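Local atomic coordinates of hypoxanthine-guanine-xanthine phosphoribosyltransferase (Tritrichomonas foetus, PDB entry 1HGX), a protein that catalyses the magnesium-dependent salvage of hypoxanthine, guanine and xanthine, joining each base to 5-phosphoribosyl 1-diphosphate to form IMP, GMP or XMP. Residues 101-106 / 160-165; 131-134 / 138-141. All blocks are in the same frame, centred on the assembly; numbering follows the deposited sequence.

Interaction 1 (101-106 / 160-165). With 5GP (guanosine-5'-monophosphate), chain C.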
ATOM      1  N   VAL A 101       4.182 -11.216  -0.232  1.00 10.13           N
ATOM      2  CA  VAL A 101       4.698 -10.320   0.805  1.00  9.97           C
ATOM      3  C   VAL A 101       3.692 -10.246   1.942  1.00  9.17           C
ATOM      4  O   VAL A 101       2.587  -9.697   1.794  1.00  8.92           O
ATOM      5  CB  VAL A 101       5.006  -8.907   0.248  1.00  9.09           C
ATOM      6  CG1 VAL A 101       5.599  -8.028   1.354  1.00 10.87           C
ATOM      7  CG2 VAL A 101       5.993  -9.006  -0.930  1.00 10.94           C
ATOM      8  N   GLU A 102       4.097 -10.791   3.081  1.00 10.45           N
ATOM      9  CA  GLU A 102       3.258 -10.873   4.270  1.00 10.71           C
ATOM     10  C   GLU A 102       3.853 -10.091   5.446  1.00 12.26           C
ATOM     11  O   GLU A 102       5.042  -9.753   5.442  1.00 10.48           O
ATOM     12  CB  GLU A 102       3.081 -12.365   4.636  1.00 10.28           C
ATOM     13  CG  GLU A 102       2.277 -12.661   5.906  1.00 13.42           C
ATOM     14  CD  GLU A 102       0.812 -12.222   5.827  1.00 17.19           C
ATOM     15  OE1 GLU A 102       0.533 -11.007   5.742  1.00 17.08           O
ATOM     16  OE2 GLU A 102      -0.069 -13.101   5.875  1.00 23.48           O
ATOM     17  N   ASP A 103       3.012  -9.769   6.428  1.00 11.65           N
ATOM     18  CA  ASP A 103       3.459  -9.036   7.604  1.00 13.15           C
ATOM     19  C   ASP A 103       4.074  -9.912   8.703  1.00 13.56           C
ATOM     20  O   ASP A 103       5.208  -9.677   9.119  1.00 11.68           O
ATOM     21  CB  ASP A 103       2.361  -8.090   8.160  1.00 13.63           C
ATOM     22  CG  ASP A 103       0.992  -8.772   8.393  1.00 16.41           C
ATOM     23  OD1 ASP A 103       0.866 -10.013   8.384  1.00 14.13           O
ATOM     24  OD2 ASP A 103       0.016  -8.022   8.608  1.00 16.28           O
ATOM     25  N   ILE A 104       3.351 -10.939   9.143  1.00 11.35           N
ATOM     26  CA  ILE A 104       3.855 -11.822  10.184  1.00  9.40           C
ATOM     27  C   ILE A 104       3.240 -13.213  10.063  1.00 11.77           C
ATOM     28  O   ILE A 104       2.082 -13.366   9.669  1.00 14.84           O
ATOM     29  CB  ILE A 104       3.579 -11.238  11.601  1.00 12.59           C
ATOM     30  CG1 ILE A 104       4.237 -12.095  12.691  1.00 12.52           C
ATOM     31  CG2 ILE A 104       2.086 -11.126  11.857  1.00 14.33           C
ATOM     32  CD1 ILE A 104       4.215 -11.434  14.045  1.00 10.06           C
ATOM     33  N   ILE A 105       4.062 -14.225  10.310  1.00  9.58           N
ATOM     34  CA  ILE A 105       3.619 -15.611  10.268  1.00 11.05           C
ATOM     35  C   ILE A 105       3.625 -16.112  11.711  1.00 14.73           C
ATOM     36  O   ILE A 105       4.659 -16.082  12.386  1.00 16.74           O
ATOM     37  CB  ILE A 105       4.531 -16.461   9.368  1.00 11.02           C
ATOM     38  CG1 ILE A 105       4.338 -16.019   7.908  1.00 13.36           C
ATOM     39  CG2 ILE A 105       4.219 -17.955   9.532  1.00 11.44           C
ATOM     40  CD1 ILE A 105       5.198 -16.751   6.917  1.00 18.39           C
ATOM     41  N   ASP A 106       2.443 -16.477  12.195  1.00 13.49           N
ATOM     42  CA  ASP A 106       2.268 -16.961  13.554  1.00 14.97           C
ATOM     43  C   ASP A 106       2.266 -18.496  13.560  1.00 14.51           C
ATOM     44  O   ASP A 106       3.326 -19.110  13.621  1.00 13.23           O
ATOM     45  CB  ASP A 106       0.965 -16.387  14.121  1.00 16.91           C
ATOM     46  CG  ASP A 106       0.807 -16.621  15.614  1.00 21.75           C
ATOM     47  OD1 ASP A 106       1.569 -17.410  16.216  1.00 18.44           O
ATOM     48  OD2 ASP A 106      -0.110 -16.003  16.192  1.00 25.84           O
ATOM     49  N   TYR A 160       4.139  -0.146  12.733  1.00 13.61           N
ATOM     50  CA  TYR A 160       4.593  -0.274  11.349  1.00 15.66           C
ATOM     51  C   TYR A 160       3.674  -1.183  10.530  1.00 13.96           C
ATOM     52  O   TYR A 160       4.115  -2.167   9.928  1.00 15.17           O
ATOM     53  CB  TYR A 160       6.038  -0.800  11.330  1.00 14.46           C
ATOM     54  CG  TYR A 160       6.688  -0.756   9.967  1.00 19.21           C
ATOM     55  CD1 TYR A 160       6.884   0.458   9.306  1.00 19.28           C
ATOM     56  CD2 TYR A 160       7.090  -1.932   9.327  1.00 19.70           C
ATOM     57  CE1 TYR A 160       7.471   0.496   8.035  1.00 17.51           C
ATOM     58  CE2 TYR A 160       7.670  -1.902   8.069  1.00 18.20           C
ATOM     59  CZ  TYR A 160       7.856  -0.690   7.431  1.00 15.16           C
ATOM     60  OH  TYR A 160       8.448  -0.680   6.196  1.00 17.11           O
ATOM     61  N   GLY A 161       2.391  -0.849  10.513  1.00 15.31           N
ATOM     62  CA  GLY A 161       1.437  -1.658   9.787  1.00 17.00           C
ATOM     63  C   GLY A 161       0.639  -2.598  10.676  1.00 17.73           C
ATOM     64  O   GLY A 161      -0.503  -2.922  10.344  1.00 19.31           O
ATOM     65  N   PHE A 162       1.238  -3.077  11.771  1.00 17.22           N
ATOM     66  CA  PHE A 162       0.547  -3.983  12.701  1.00 16.61           C
ATOM     67  C   PHE A 162      -0.400  -3.171  13.574  1.00 18.32           C
ATOM     68  O   PHE A 162       0.032  -2.234  14.249  1.00 17.94           O
ATOM     69  CB  PHE A 162       1.538  -4.702  13.620  1.00 19.03           C
ATOM     70  CG  PHE A 162       2.445  -5.661  12.913  1.00 21.40           C
ATOM     71  CD1 PHE A 162       1.944  -6.825  12.350  1.00 23.06           C
ATOM     72  CD2 PHE A 162       3.807  -5.409  12.823  1.00 21.96           C
ATOM     73  CE1 PHE A 162       2.788  -7.727  11.707  1.00 24.08           C
ATOM     74  CE2 PHE A 162       4.659  -6.309  12.180  1.00 25.06           C
ATOM     75  CZ  PHE A 162       4.149  -7.469  11.621  1.00 20.13           C
ATOM     76  N   ASP A 163      -1.680  -3.534  13.571  1.00 18.71           N
ATOM     77  CA  ASP A 163      -2.681  -2.822  14.361  1.00 19.20           C
ATOM     78  C   ASP A 163      -3.316  -3.696  15.428  1.00 21.76           C
ATOM     79  O   ASP A 163      -3.163  -4.920  15.433  1.00 22.92           O
ATOM     80  CB  ASP A 163      -3.817  -2.317  13.456  1.00 16.76           C
ATOM     81  CG  ASP A 163      -4.824  -3.416  13.110  1.00 21.34           C
ATOM     82  OD1 ASP A 163      -4.525  -4.250  12.230  1.00 22.07           O
ATOM     83  OD2 ASP A 163      -5.909  -3.462  13.733  1.00 22.64           O
ATOM     84  N   PHE A 164      -4.068  -3.044  16.303  1.00 21.27           N
ATOM     85  CA  PHE A 164      -4.848  -3.697  17.344  1.00 23.55           C
ATOM     86  C   PHE A 164      -6.111  -2.846  17.392  1.00 22.88           C
ATOM     87  O   PHE A 164      -6.053  -1.668  17.744  1.00 26.01           O
ATOM     88  CB  PHE A 164      -4.158  -3.671  18.709  1.00 24.09           C
ATOM     89  CG  PHE A 164      -5.032  -4.180  19.824  1.00 24.66           C
ATOM     90  CD1 PHE A 164      -5.319  -5.538  19.932  1.00 29.30           C
ATOM     91  CD2 PHE A 164      -5.622  -3.296  20.717  1.00 25.03           C
ATOM     92  CE1 PHE A 164      -6.194  -6.008  20.918  1.00 28.97           C
ATOM     93  CE2 PHE A 164      -6.497  -3.751  21.702  1.00 26.43           C
ATOM     94  CZ  PHE A 164      -6.785  -5.108  21.800  1.00 26.02           C
ATOM     95  N   HIS A 165      -7.236  -3.416  16.973  1.00 24.51           N
ATOM     96  CA  HIS A 165      -8.509  -2.686  16.959  1.00 23.94           C
ATOM     97  C   HIS A 165      -8.427  -1.426  16.114  1.00 22.09           C
ATOM     98  O   HIS A 165      -8.923  -0.367  16.505  1.00 21.68           O
ATOM     99  CB  HIS A 165      -8.966  -2.345  18.380  1.00 28.92           C
ATOM    100  CG  HIS A 165      -9.467  -3.527  19.145  1.00 36.89           C
ATOM    101  ND1 HIS A 165      -9.637  -3.511  20.514  1.00 41.11           N
ATOM    102  CD2 HIS A 165      -9.817  -4.770  18.735  1.00 39.65           C
ATOM    103  CE1 HIS A 165     -10.067  -4.698  20.913  1.00 45.15           C
ATOM    104  NE2 HIS A 165     -10.182  -5.477  19.853  1.00 43.15           N
TER
HETATM  105  P   5GP C 600      -1.262 -17.543  11.417  1.00 13.99           P
HETATM  106  O1P 5GP C 600       0.146 -17.647  10.975  1.00 15.37           O
HETATM  107  O2P 5GP C 600      -2.207 -18.044  10.417  1.00 16.67           O
HETATM  108  O3P 5GP C 600      -1.437 -18.101  12.771  1.00 16.13           O
HETATM  109  O5' 5GP C 600      -1.499 -16.028  11.694  1.00 15.36           O
HETATM  110  C5' 5GP C 600      -0.970 -14.954  10.928  1.00 16.91           C
HETATM  111  C4' 5GP C 600      -2.029 -13.935  10.788  1.00 22.03           C
HETATM  112  O4' 5GP C 600      -2.398 -13.321  12.034  1.00 22.33           O
HETATM  113  C3' 5GP C 600      -1.605 -12.826   9.876  1.00 25.87           C
HETATM  114  O3' 5GP C 600      -2.816 -12.307   9.338  1.00 32.08           O
HETATM  115  C2' 5GP C 600      -1.062 -11.870  10.865  1.00 25.01           C
HETATM  116  O2' 5GP C 600      -1.092 -10.555  10.333  1.00 29.54           O
HETATM  117  C1' 5GP C 600      -1.951 -11.971  12.106  1.00 22.31           C
HETATM  118  N9  5GP C 600      -1.114 -11.805  13.357  1.00 21.65           N
HETATM  119  C8  5GP C 600      -0.330 -12.781  13.955  1.00 21.07           C
HETATM  120  N7  5GP C 600       0.346 -12.365  14.996  1.00 19.13           N
HETATM  121  C5  5GP C 600       0.023 -11.011  15.116  1.00 18.56           C
HETATM  122  C6  5GP C 600       0.565 -10.026  16.002  1.00 18.25           C
HETATM  123  O6  5GP C 600       1.315 -10.210  16.960  1.00 16.34           O
HETATM  124  N1  5GP C 600       0.154  -8.738  15.687  1.00 19.65           N
HETATM  125  C2  5GP C 600      -0.706  -8.420  14.640  1.00 21.74           C
HETATM  126  N2  5GP C 600      -1.098  -7.148  14.546  1.00 19.06           N
HETATM  127  N3  5GP C 600      -1.252  -9.349  13.817  1.00 21.32           N
HETATM  128  C4  5GP C 600      -0.823 -10.631  14.086  1.00 21.23           C

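Interaction 2 (131-134 / 138-141). With 5GP (guanosine-5'-monophosphate), chain C.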
ATOM      1  N   LEU A 131       7.726  -9.897   6.857  1.00  7.34           N
ATOM      2  CA  LEU A 131       8.418  -8.893   7.650  1.00 10.01           C
ATOM      3  C   LEU A 131       8.851  -9.556   8.955  1.00 13.20           C
ATOM      4  O   LEU A 131      10.014  -9.437   9.359  1.00 13.69           O
ATOM      5  CB  LEU A 131       7.497  -7.709   7.941  1.00 11.84           C
ATOM      6  CG  LEU A 131       8.042  -6.318   8.315  1.00 22.08           C
ATOM      7  CD1 LEU A 131       7.312  -5.831   9.544  1.00 22.97           C
ATOM      8  CD2 LEU A 131       9.544  -6.284   8.531  1.00 15.47           C
ATOM      9  N   CYS A 132       7.936 -10.298   9.574  1.00 12.33           N
ATOM     10  CA  CYS A 132       8.231 -10.973  10.833  1.00 13.90           C
ATOM     11  C   CYS A 132       7.813 -12.419  10.873  1.00 11.27           C
ATOM     12  O   CYS A 132       6.873 -12.837  10.191  1.00 12.15           O
ATOM     13  CB  CYS A 132       7.532 -10.278  12.014  1.00 15.05           C
ATOM     14  SG  CYS A 132       8.070  -8.619  12.409  1.00 16.16           S
ATOM     15  N   ASP A 133       8.531 -13.183  11.679  1.00 12.14           N
ATOM     16  CA  ASP A 133       8.203 -14.576  11.912  1.00 13.60           C
ATOM     17  C   ASP A 133       8.122 -14.681  13.438  1.00 15.61           C
ATOM     18  O   ASP A 133       9.114 -14.438  14.129  1.00 14.92           O
ATOM     19  CB  ASP A 133       9.286 -15.509  11.383  1.00 12.59           C
ATOM     20  CG  ASP A 133       8.942 -16.967  11.592  1.00 16.26           C
ATOM     21  OD1 ASP A 133       7.746 -17.285  11.765  1.00 20.08           O
ATOM     22  OD2 ASP A 133       9.861 -17.801  11.571  1.00 18.52           O
ATOM     23  N   LYS A 134       6.934 -14.961  13.963  1.00 12.90           N
ATOM     24  CA  LYS A 134       6.760 -15.084  15.406  1.00 17.20           C
ATOM     25  C   LYS A 134       7.317 -16.428  15.875  1.00 18.52           C
ATOM     26  O   LYS A 134       6.938 -17.477  15.369  1.00 16.38           O
ATOM     27  CB  LYS A 134       5.281 -14.959  15.782  1.00 16.55           C
ATOM     28  CG  LYS A 134       5.058 -14.868  17.284  1.00 19.87           C
ATOM     29  CD  LYS A 134       3.596 -14.671  17.648  1.00 21.63           C
ATOM     30  CE  LYS A 134       3.079 -13.331  17.191  1.00 19.47           C
ATOM     31  NZ  LYS A 134       1.763 -13.017  17.802  1.00 17.03           N
ATOM     32  N   LYS A 138       7.684 -25.043  17.375  1.00 31.53           N
ATOM     33  CA  LYS A 138       7.266 -25.805  16.200  1.00 31.33           C
ATOM     34  C   LYS A 138       5.910 -25.266  15.762  1.00 30.23           C
ATOM     35  O   LYS A 138       4.992 -25.124  16.579  1.00 30.00           O
ATOM     36  CB  LYS A 138       7.179 -27.300  16.523  1.00 31.23           C
ATOM     37  N   LYS A 139       5.817 -24.881  14.495  1.00 28.19           N
ATOM     38  CA  LYS A 139       4.571 -24.352  13.975  1.00 26.97           C
ATOM     39  C   LYS A 139       3.643 -25.486  13.570  1.00 26.90           C
ATOM     40  O   LYS A 139       4.091 -26.596  13.309  1.00 23.62           O
ATOM     41  CB  LYS A 139       4.828 -23.421  12.785  1.00 27.79           C
ATOM     42  CG  LYS A 139       5.485 -22.103  13.169  1.00 22.42           C
ATOM     43  CD  LYS A 139       5.513 -21.145  11.995  1.00 22.22           C
ATOM     44  CE  LYS A 139       6.473 -19.999  12.260  1.00 15.30           C
ATOM     45  NZ  LYS A 139       6.079 -19.171  13.419  1.00 15.92           N
ATOM     46  N   ALA A 140       2.349 -25.189  13.525  1.00 29.04           N
ATOM     47  CA  ALA A 140       1.337 -26.163  13.145  1.00 27.47           C
ATOM     48  C   ALA A 140       1.533 -26.560  11.688  1.00 26.26           C
ATOM     49  O   ALA A 140       1.220 -27.686  11.297  1.00 28.13           O
ATOM     50  CB  ALA A 140      -0.055 -25.577  13.358  1.00 26.19           C
ATOM     51  N   TYR A 141       2.055 -25.634  10.887  1.00 25.27           N
ATOM     52  CA  TYR A 141       2.290 -25.890   9.471  1.00 25.42           C
ATOM     53  C   TYR A 141       3.691 -25.470   9.074  1.00 26.37           C
ATOM     54  O   TYR A 141       4.144 -24.374   9.406  1.00 24.33           O
ATOM     55  CB  TYR A 141       1.256 -25.158   8.621  1.00 28.01           C
ATOM     56  CG  TYR A 141      -0.150 -25.449   9.062  1.00 30.62           C
ATOM     57  CD1 TYR A 141      -0.735 -24.714  10.088  1.00 31.85           C
ATOM     58  CD2 TYR A 141      -0.873 -26.501   8.507  1.00 31.91           C
ATOM     59  CE1 TYR A 141      -1.996 -25.016  10.556  1.00 36.35           C
ATOM     60  CE2 TYR A 141      -2.143 -26.814   8.971  1.00 36.55           C
ATOM     61  CZ  TYR A 141      -2.698 -26.068   9.998  1.00 39.27           C
ATOM     62  OH  TYR A 141      -3.953 -26.367  10.481  1.00 45.45           O
TER
HETATM   63  P   5GP C 600      -1.262 -17.543  11.417  1.00 13.99           P
HETATM   64  O1P 5GP C 600       0.146 -17.647  10.975  1.00 15.37           O
HETATM   65  O2P 5GP C 600      -2.207 -18.044  10.417  1.00 16.67           O
HETATM   66  O3P 5GP C 600      -1.437 -18.101  12.771  1.00 16.13           O
HETATM   67  O5' 5GP C 600      -1.499 -16.028  11.694  1.00 15.36           O
HETATM   68  C5' 5GP C 600      -0.970 -14.954  10.928  1.00 16.91           C
HETATM   69  C4' 5GP C 600      -2.029 -13.935  10.788  1.00 22.03           C
HETATM   70  O4' 5GP C 600      -2.398 -13.321  12.034  1.00 22.33           O
HETATM   71  C3' 5GP C 600      -1.605 -12.826   9.876  1.00 25.87           C
HETATM   72  O3' 5GP C 600      -2.816 -12.307   9.338  1.00 32.08           O
HETATM   73  C2' 5GP C 600      -1.062 -11.870  10.865  1.00 25.01           C
HETATM   74  O2' 5GP C 600      -1.092 -10.555  10.333  1.00 29.54           O
HETATM   75  C1' 5GP C 600      -1.951 -11.971  12.106  1.00 22.31           C
HETATM   76  N9  5GP C 600      -1.114 -11.805  13.357  1.00 21.65           N
HETATM   77  C8  5GP C 600      -0.330 -12.781  13.955  1.00 21.07           C
HETATM   78  N7  5GP C 600       0.346 -12.365  14.996  1.00 19.13           N
HETATM   79  C5  5GP C 600       0.023 -11.011  15.116  1.00 18.56           C
HETATM   80  C6  5GP C 600       0.565 -10.026  16.002  1.00 18.25           C
HETATM   81  O6  5GP C 600       1.315 -10.210  16.960  1.00 16.34           O
HETATM   82  N1  5GP C 600       0.154  -8.738  15.687  1.00 19.65           N
HETATM   83  C2  5GP C 600      -0.706  -8.420  14.640  1.00 21.74           C
HETATM   84  N2  5GP C 600      -1.098  -7.148  14.546  1.00 19.06           N
HETATM   85  N3  5GP C 600      -1.252  -9.349  13.817  1.00 21.32           N
HETATM   86  C4  5GP C 600      -0.823 -10.631  14.086  1.00 21.23           C

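Interaction 1 (101-106 / 160-165)
Asp103 and Ile104, part of the Glu-Asp-Ile-Ile-Asp-Thr-Gly signature by which type I phosphoribosyltransferases bind the ribose phosphate, pack against Phe162 of the loop 160-165, which borders the 2-amino side of the base. The corner of the Phe162 ring does the touching: CE1 lies 3.6 Å from CB of Asp103 and 3.5 Å from CG2 of Ile104, while CZ brings the ring edge to within 3.5 Å of the backbone O of Asp103. The Asp103 and Phe162 side chains cross obliquely, the carboxylate plane turned 27° from that of the ring. With chi1 at 51°, CG of Asp103 sits between its own N and carbonyl carbon, and OD1 accepts both the N-H of Ile104 (2.8 Å) and the ribose O2' of GMP (2.8 Å). Glu102 OE1 in turn takes the N-H of Asp103 through its anti lone pair. N2 of GMP stands oblique to the Phe162 ring, 3.8 Å from CD1. Within these segments a carboxylate thus takes the ribose hydroxyl and a backbone N-H, that of Asp106, the phosphate O1P, while Phe162 packs at the 2-amino side of the base and CG2 of Ile104 against the ribose, 3.4 Å from C2'.

Interaction 2 (131-134 / 138-141)
Lys139 and Asp133 form a salt bridge across a short loop, where the chain after strand 132-134 sends the Lys139 side chain back to the strand's end. The contact is partly buried and made almost wholly by one ammonium group. The two side chains arrive from opposite directions, Lys139 through a mostly extended chain that bends at its last torsion. NZ of Lys139 lies 3.0 Å from OD1 of Asp133, but CE is equally near that oxygen, and the hydrogen bond within the ion pair is weak. The shorter bond goes to the backbone: NZ donates to O of Lys134 at 2.7 Å, in the carbonyl plane with a C=O...N angle of 158°. A further bond to the carbonyl of Asp106 gives the ammonium a third oxygen. Strand 132-134 lies between the parallel strands 104-105 and 147-152 at one side of the mixed sheet of the type I phosphoribosyltransferase fold, and its last residue, Lys134, belongs to the purine site. While the carbonyl of Lys134 holds Lys139, its side chain leads away to the nucleotide, bending at chi3 (-67°). There NZ of Lys134 donates to O6 of GMP at 3.0 Å and to N7 at 3.2 Å, with Arg155 O as an additional acceptor. Guanine, hypoxanthine and xanthine all carry an oxygen at C6, so the bond to O6 is consistent with acceptance of all three bases.

Overall arrangement
Interaction 1 is buried, its centre about 8 Å from the centre of the chain, whereas interaction 2 lies about 12 Å out and is partly buried; their own centres are about 13 Å apart. The first is carried by the packing of a ring on aliphatic carbons with no hydrogen bond between its segments, the second by charge and a backbone carbonyl. Both build on the same sheet, in which strands 104-105 and 132-134 are neighbours, and the carbonyl of Asp103 probably accepts the N-H of Cys132 where the two join. Interaction 1 borders the ribose, the phosphate and the 2-amino side of GMP, interaction 2 the O6 and N7 edge.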